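Local coordinates for activator of Hsp90 ATPase homologue 1/2-like C-terminal domain-containing protein (Rhodobacter sphaeroides, PDB 3PU2) that is of unknown function but, as an AHA1-family member of the SRPBCC superfamily, is possibly related to activators of the Hsp90 ATPase, at residues 63-66 with 72-75; 30-35 with 39-44; 13-18 with 137-142. All coordinates share one frame; numbering follows the deposited sequence.

Contact 1 of 3, residues 63-66 with 72-75; sequences RQVW and RTRG
Trp66 and Arg74 face each other as an antiparallel hydrogen-bonded pair, joined by two backbone bonds. Trp66 N gives a nearly straight bond to Arg74 O (2.8 Å, 178°). The return bond, from Arg74 N to Trp66 O at 3.0 Å, is more bent (137°). The indole crosses on the same side as the arginine chain: with CG anti to the carbonyl carbon and beside the backbone N (chi1 -64°), its six-membered ring brings CE3 to Arg74 O, which lies at the ring edge, 3.2 Å away. Arg74 CG approaches the same corner, 4.2 Å from Trp66 CE3. The opposite side of the sheet carries Val65, whose CG1 meets Thr73 CB at 3.8 Å, the two side chains meeting at a slant. These pairs close a beta hairpin between strands 61-67 and 73-84, two neighbours in the antiparallel sheet of this Bet v 1-like fold. The next step in the register sets Val65 against Gly75 as a non-hydrogen-bonded pair, CA to CA 4.2 Å. Gly75 presents only backbone there, and Arg63 reaches it along the side of Val65: its chain bends at chi2, bringing NH1 within 4.0 Å of Gly75 C, while Val65 CG2 lies over one guanidinium face, toward the rim. NH1 also makes a weak hydrogen bond to Leu76 O. Farther out, Trp66 NE1 donates to Leu42 O, which ties the indole to a loop, and the Arg74 guanidinium makes a cation-pi contact with Trp47. Thr50 OG1, on strand 49-54, is hydrogen-bonded to Val65 O.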
# COMPACT_ATOMS: atom_id res chain seq x y z
N ARG A 63 7.14 5.85 -7.88
CA ARG A 63 7.20 7.26 -7.53
C ARG A 63 5.77 7.75 -7.31
O ARG A 63 4.95 7.66 -8.21
CB ARG A 63 7.88 8.05 -8.67
CG ARG A 63 7.95 9.56 -8.47
CD ARG A 63 8.46 9.93 -7.08
NE ARG A 63 8.49 11.38 -6.88
CZ ARG A 63 8.75 11.97 -5.72
NH1 ARG A 63 9.01 11.25 -4.63
NH2 ARG A 63 8.76 13.30 -5.64
N GLN A 64 5.48 8.24 -6.10
CA GLN A 64 4.13 8.71 -5.76
C GLN A 64 4.16 10.09 -5.10
O GLN A 64 5.01 10.37 -4.25
CB GLN A 64 3.44 7.71 -4.83
CG GLN A 64 3.38 6.31 -5.44
CD GLN A 64 2.71 5.27 -4.55
OE1 GLN A 64 3.16 4.99 -3.44
NE2 GLN A 64 1.64 4.67 -5.05
N VAL A 65 3.22 10.94 -5.51
CA VAL A 65 3.13 12.28 -4.94
C VAL A 65 1.70 12.71 -4.67
O VAL A 65 0.84 12.65 -5.54
CB VAL A 65 3.77 13.38 -5.87
CG1 VAL A 65 3.68 14.78 -5.19
CG2 VAL A 65 5.25 13.03 -6.18
N TRP A 66 1.46 13.14 -3.45
CA TRP A 66 0.15 13.62 -3.07
C TRP A 66 0.26 15.12 -2.83
O TRP A 66 1.26 15.62 -2.28
CB TRP A 66 -0.30 12.91 -1.79
CG TRP A 66 -0.47 11.44 -1.96
CD1 TRP A 66 -1.62 10.78 -2.35
CD2 TRP A 66 0.51 10.43 -1.73
NE1 TRP A 66 -1.40 9.43 -2.36
CE2 TRP A 66 -0.11 9.18 -1.99
CE3 TRP A 66 1.85 10.45 -1.32
CZ2 TRP A 66 0.57 7.98 -1.85
CZ3 TRP A 66 2.52 9.26 -1.19
CH2 TRP A 66 1.88 8.04 -1.45
N ARG A 72 1.27 22.23 -0.75
CA ARG A 72 2.39 21.39 -0.29
C ARG A 72 2.25 19.94 -0.77
O ARG A 72 1.14 19.42 -0.94
CB ARG A 72 2.49 21.42 1.25
CG ARG A 72 1.21 21.01 1.95
CD ARG A 72 1.17 21.48 3.41
NE ARG A 72 1.49 20.43 4.38
CZ ARG A 72 2.65 19.78 4.42
NH1 ARG A 72 3.61 20.06 3.54
NH2 ARG A 72 2.85 18.86 5.35
N THR A 73 3.39 19.29 -1.00
CA THR A 73 3.39 17.90 -1.45
C THR A 73 4.01 16.95 -0.44
O THR A 73 4.63 17.35 0.56
CB THR A 73 4.16 17.71 -2.77
OG1 THR A 73 5.55 17.94 -2.55
CG2 THR A 73 3.64 18.65 -3.82
N ARG A 74 3.82 15.68 -0.71
CA ARG A 74 4.33 14.62 0.12
C ARG A 74 4.51 13.46 -0.84
O ARG A 74 3.58 13.10 -1.58
CB ARG A 74 3.30 14.31 1.23
CG ARG A 74 3.32 12.89 1.76
CD ARG A 74 2.50 12.78 3.04
NE ARG A 74 1.09 13.14 2.86
CZ ARG A 74 0.26 13.39 3.88
NH1 ARG A 74 0.71 13.34 5.13
NH2 ARG A 74 -1.01 13.68 3.65
N GLY A 75 5.70 12.89 -0.87
CA GLY A 75 5.92 11.80 -1.79
C GLY A 75 6.84 10.71 -1.32
O GLY A 75 7.47 10.79 -0.25

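Contact 2 of 3, residues 30-35 with 39-44; sequences AALTSP and PAWLFA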
# COMPACT_ATOMS: atom_id res chain seq x y z
N ALA A 30 -4.42 -5.56 -10.33
CA ALA A 30 -4.49 -4.45 -11.27
C ALA A 30 -4.76 -3.14 -10.53
O ALA A 30 -4.34 -2.06 -10.96
CB ALA A 30 -5.58 -4.70 -12.30
N ALA A 31 -5.46 -3.25 -9.40
CA ALA A 31 -5.80 -2.11 -8.57
C ALA A 31 -4.60 -1.66 -7.76
O ALA A 31 -4.34 -0.47 -7.62
CB ALA A 31 -6.94 -2.47 -7.63
N LEU A 32 -3.86 -2.63 -7.22
CA LEU A 32 -2.69 -2.37 -6.40
C LEU A 32 -1.41 -1.98 -7.15
O LEU A 32 -0.48 -1.42 -6.54
CB LEU A 32 -2.40 -3.61 -5.55
CG LEU A 32 -3.40 -3.87 -4.43
CD1 LEU A 32 -3.37 -5.32 -4.04
CD2 LEU A 32 -3.06 -3.02 -3.23
N THR A 33 -1.38 -2.23 -8.45
CA THR A 33 -0.17 -1.94 -9.23
C THR A 33 -0.32 -1.09 -10.50
O THR A 33 0.67 -0.82 -11.18
CB THR A 33 0.52 -3.25 -9.65
OG1 THR A 33 -0.14 -3.80 -10.79
CG2 THR A 33 0.47 -4.27 -8.50
N SER A 34 -1.53 -0.66 -10.83
CA SER A 34 -1.72 0.16 -12.02
C SER A 34 -1.68 1.66 -11.74
O SER A 34 -2.32 2.16 -10.82
CB SER A 34 -3.03 -0.21 -12.71
OG SER A 34 -3.17 0.51 -13.92
N PRO A 35 -0.92 2.42 -12.54
CA PRO A 35 -0.82 3.87 -12.36
C PRO A 35 -2.12 4.60 -12.67
O PRO A 35 -2.30 5.74 -12.26
CB PRO A 35 0.30 4.25 -13.32
CG PRO A 35 1.15 3.00 -13.36
CD PRO A 35 0.11 1.94 -13.48
N PRO A 39 -4.56 6.09 -8.20
CA PRO A 39 -5.01 7.42 -7.77
C PRO A 39 -6.47 7.47 -7.33
O PRO A 39 -6.85 8.30 -6.50
CB PRO A 39 -4.77 8.27 -9.02
CG PRO A 39 -3.60 7.61 -9.65
CD PRO A 39 -3.97 6.15 -9.54
N ALA A 40 -7.27 6.58 -7.89
CA ALA A 40 -8.69 6.53 -7.59
C ALA A 40 -9.07 5.93 -6.23
O ALA A 40 -10.26 5.81 -5.92
CB ALA A 40 -9.41 5.80 -8.70
N TRP A 41 -8.09 5.54 -5.42
CA TRP A 41 -8.40 5.00 -4.10
C TRP A 41 -7.32 5.21 -3.05
O TRP A 41 -7.62 5.50 -1.89
CB TRP A 41 -8.71 3.50 -4.17
CG TRP A 41 -7.55 2.64 -4.53
CD1 TRP A 41 -7.12 2.31 -5.79
CD2 TRP A 41 -6.67 1.99 -3.62
NE1 TRP A 41 -6.02 1.48 -5.72
CE2 TRP A 41 -5.72 1.27 -4.40
CE3 TRP A 41 -6.57 1.94 -2.22
CZ2 TRP A 41 -4.70 0.51 -3.82
CZ3 TRP A 41 -5.54 1.18 -1.65
CH2 TRP A 41 -4.62 0.48 -2.45
N LEU A 42 -6.06 5.07 -3.44
CA LEU A 42 -4.95 5.23 -2.52
C LEU A 42 -4.55 6.68 -2.25
O LEU A 42 -3.54 7.18 -2.76
CB LEU A 42 -3.74 4.45 -3.03
CG LEU A 42 -2.49 4.55 -2.15
CD1 LEU A 42 -2.80 4.10 -0.72
CD2 LEU A 42 -1.40 3.69 -2.77
N PHE A 43 -5.35 7.35 -1.44
CA PHE A 43 -5.12 8.74 -1.07
C PHE A 43 -5.84 9.01 0.25
O PHE A 43 -6.75 8.27 0.62
CB PHE A 43 -5.69 9.65 -2.15
CG PHE A 43 -7.17 9.56 -2.28
CD1 PHE A 43 -8.00 10.43 -1.57
CD2 PHE A 43 -7.75 8.60 -3.10
CE1 PHE A 43 -9.40 10.34 -1.69
CE2 PHE A 43 -9.15 8.50 -3.23
CZ PHE A 43 -9.98 9.38 -2.52
N ALA A 44 -5.41 10.04 0.96
CA ALA A 44 -6.07 10.38 2.22
C ALA A 44 -6.96 11.61 1.99
O ALA A 44 -6.91 12.23 0.93
CB ALA A 44 -5.05 10.65 3.30
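The indole of Trp41 meets the end of helix 25-33 with its pyrrole edge: Ala31 O lies there almost in the ring plane, taking a hydrogen bond from NE1 (3.2 Å, 156°). One ring face is covered over its centre by Leu42 CB, 3.7 Å above the plane, and Leu32 CD2 comes in obliquely at the benzo end, 3.9 Å from Trp41 CH2. The Phe43 ring has Ala40 C and Trp41 N at its edge and stacks with His149 of helix 139-156. Trp41 CG sits between its backbone N and carbonyl carbon (chi1 68°), and this turns the indole back toward the helix. The donor stands well above the carbonyl plane of Ala31, with a C=O...N angle of 123°, so the bond does not follow a lone pair. A second point of approach lies nearer the turn, where the ring of Pro39 brings CD to 3.2 Å from Pro35 O. Leu42 is the centre of an inverse gamma turn, with Phe43 N bonded to Trp41 O, an oxygen that also pairs with His149 ND1. A leucine in place of Trp41 would probably leave Ala31 O without its indole donor and open a gap beside Leu32. Along the helix, the residue four positions after Ala31 is Pro35, which has no N-H to offer. The indole therefore supplies a donor to a carbonyl at the helix end that the usual helical bond cannot serve, and the partial negative charge expected at that end is likely to strengthen the attraction.

Contact 3 of 3, residues 13-18 with 137-142; sequences TRLEFR and SAMATE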
# COMPACT_ATOMS: atom_id res chain seq x y z
N THR A 13 10.15 -4.70 14.69
CA THR A 13 10.45 -3.86 13.54
C THR A 13 9.59 -4.25 12.36
O THR A 13 9.92 -3.92 11.22
CB THR A 13 11.93 -3.98 13.09
OG1 THR A 13 12.17 -5.29 12.56
CG2 THR A 13 12.89 -3.73 14.26
N ARG A 14 8.48 -4.94 12.61
CA ARG A 14 7.61 -5.39 11.53
C ARG A 14 6.13 -5.18 11.82
O ARG A 14 5.66 -5.49 12.91
CB ARG A 14 7.90 -6.88 11.29
CG ARG A 14 7.18 -7.52 10.14
CD ARG A 14 7.34 -9.03 10.21
NE ARG A 14 6.69 -9.73 9.10
CZ ARG A 14 7.11 -9.67 7.84
NH1 ARG A 14 8.18 -8.95 7.54
NH2 ARG A 14 6.48 -10.35 6.89
N LEU A 15 5.39 -4.63 10.85
CA LEU A 15 3.95 -4.41 11.02
C LEU A 15 3.20 -5.24 10.00
O LEU A 15 3.57 -5.29 8.83
CB LEU A 15 3.59 -2.93 10.86
CG LEU A 15 3.84 -2.07 12.11
CD1 LEU A 15 3.64 -0.60 11.80
CD2 LEU A 15 2.90 -2.52 13.21
N GLU A 16 2.13 -5.89 10.45
CA GLU A 16 1.35 -6.74 9.58
C GLU A 16 -0.11 -6.30 9.50
O GLU A 16 -0.66 -5.77 10.46
CB GLU A 16 1.44 -8.19 10.08
CG GLU A 16 2.83 -8.82 9.91
CD GLU A 16 3.05 -10.05 10.79
OE1 GLU A 16 2.09 -10.82 11.01
OE2 GLU A 16 4.20 -10.26 11.24
N PHE A 17 -0.72 -6.50 8.34
CA PHE A 17 -2.12 -6.13 8.12
C PHE A 17 -2.73 -7.15 7.17
O PHE A 17 -2.02 -7.73 6.34
CB PHE A 17 -2.24 -4.73 7.49
CG PHE A 17 -1.55 -3.64 8.27
CD1 PHE A 17 -2.20 -2.99 9.30
CD2 PHE A 17 -0.25 -3.28 7.96
CE1 PHE A 17 -1.56 -1.99 10.02
CE2 PHE A 17 0.41 -2.27 8.68
CZ PHE A 17 -0.25 -1.63 9.71
N ARG A 18 -4.03 -7.36 7.28
CA ARG A 18 -4.75 -8.29 6.43
C ARG A 18 -6.13 -7.71 6.18
O ARG A 18 -6.75 -7.13 7.08
CB ARG A 18 -4.88 -9.66 7.10
CG ARG A 18 -3.54 -10.34 7.41
CD ARG A 18 -3.72 -11.82 7.72
NE ARG A 18 -4.42 -12.05 8.97
CZ ARG A 18 -4.73 -13.25 9.45
NH1 ARG A 18 -4.40 -14.34 8.76
NH2 ARG A 18 -5.37 -13.37 10.61
N SER A 137 1.07 6.64 14.34
CA SER A 137 0.56 7.42 13.21
C SER A 137 -0.75 6.82 12.74
O SER A 137 -0.88 5.60 12.67
CB SER A 137 1.54 7.39 12.04
OG SER A 137 2.41 8.50 12.06
N ALA A 138 -1.70 7.68 12.39
CA ALA A 138 -2.99 7.20 11.90
C ALA A 138 -2.79 6.56 10.53
O ALA A 138 -3.59 6.73 9.62
CB ALA A 138 -3.98 8.36 11.80
N MSE A 139 -1.68 5.83 10.41
CA MSE A 139 -1.34 5.12 9.20
C MSE A 139 -2.29 3.94 9.04
O MSE A 139 -2.73 3.64 7.93
CB MSE A 139 0.10 4.65 9.29
CG MSE A 139 0.55 3.79 8.11
SE MSE A 139 0.63 1.93 8.60
CE MSE A 139 2.52 1.79 8.93
N ALA A 140 -2.59 3.27 10.15
CA ALA A 140 -3.51 2.13 10.13
C ALA A 140 -4.90 2.63 9.77
O ALA A 140 -5.68 1.96 9.08
CB ALA A 140 -3.53 1.45 11.49
N THR A 141 -5.17 3.84 10.22
CA THR A 141 -6.43 4.48 10.05
C THR A 141 -6.60 4.95 8.65
O THR A 141 -7.63 4.82 8.04
CB THR A 141 -6.48 5.68 10.93
OG1 THR A 141 -7.24 5.37 12.08
CG2 THR A 141 -7.13 6.81 10.22
N GLU A 142 -5.55 5.53 8.14
CA GLU A 142 -5.60 6.07 6.84
C GLU A 142 -5.57 4.98 5.84
O GLU A 142 -6.00 5.16 4.74
CB GLU A 142 -4.40 6.92 6.65
CG GLU A 142 -4.52 8.17 7.35
CD GLU A 142 -3.44 9.07 6.97
OE1 GLU A 142 -2.98 8.93 5.85
OE2 GLU A 142 -3.02 9.91 7.76
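In this Bet v 1-like domain a long C-terminal helix lies against the curved antiparallel sheet, and its first turn meets strand 14-21 here, where Met139 and Ala140 face Leu15 and Phe17. The contact is wholly apolar. Met139, built as selenomethionine, has CG anti to its backbone N (chi1 176°), which carries the chain out toward the strand; bends at chi2 and chi3 then set SE beside Phe17 and swing the terminal methyl to Leu15. SE stands 3.8 Å from Phe17 CZ and 4.8 Å from the ring centroid, 54° off the ring normal, an oblique Met-aromatic contact at the far end of the phenyl. The methyl CE touches Leu15 CD1 at 3.9 Å, so one flexible side chain spans two strand residues. Ala140 adds its CB, 4.2 Å from Phe17 CE1 and again oblique to the ring. The alternation of the strand makes this possible: Leu15 and Phe17 point toward the helix, while Arg14, Glu16 and Arg18 between and beside them project to the other side. The arrangement is that of the helix-grip fold, in which the sheet wraps around the long helix; in relatives the space between them often forms a ligand-binding cavity. With Phe17 and Ala140 CA atoms 8.6 Å apart, side chains alone bridge the two elements. Ala138 occupies the N-cap position of helix 139-156. Behind the first shell, Leu15 and Phe17 are held in the sheet by backbone hydrogen bonds with Val123 and Met121 of strand 116-124. Met139 also packs on Tyr125 and on Val134 of helix 130-135, and Leu15 reaches Arg131 of that same short helix.

In the fold
From the N terminus, the chain first lays down segment 13-18 on strand 14-21, whose partner in contact 3, 137-142, arrives only after 118 further residues. Contact 2 then closes a short loop, folding 39-44 back on the end of helix 25-33. Contact 1 follows it in series, closing the turn of the hairpin between strands 61-67 and 73-84, so both fall within the long span that contact 3 completes when helix 139-156 begins. Contacts 1 and 3 reach the same sheet without touching, their nearest atoms about 6 Å apart. The loop of contact 2 touches both: Leu42 CD2 packs on Gln64 NE2 of contact 1, and Ala44 CB lies 3.7 Å from Glu142 OE1 of contact 3.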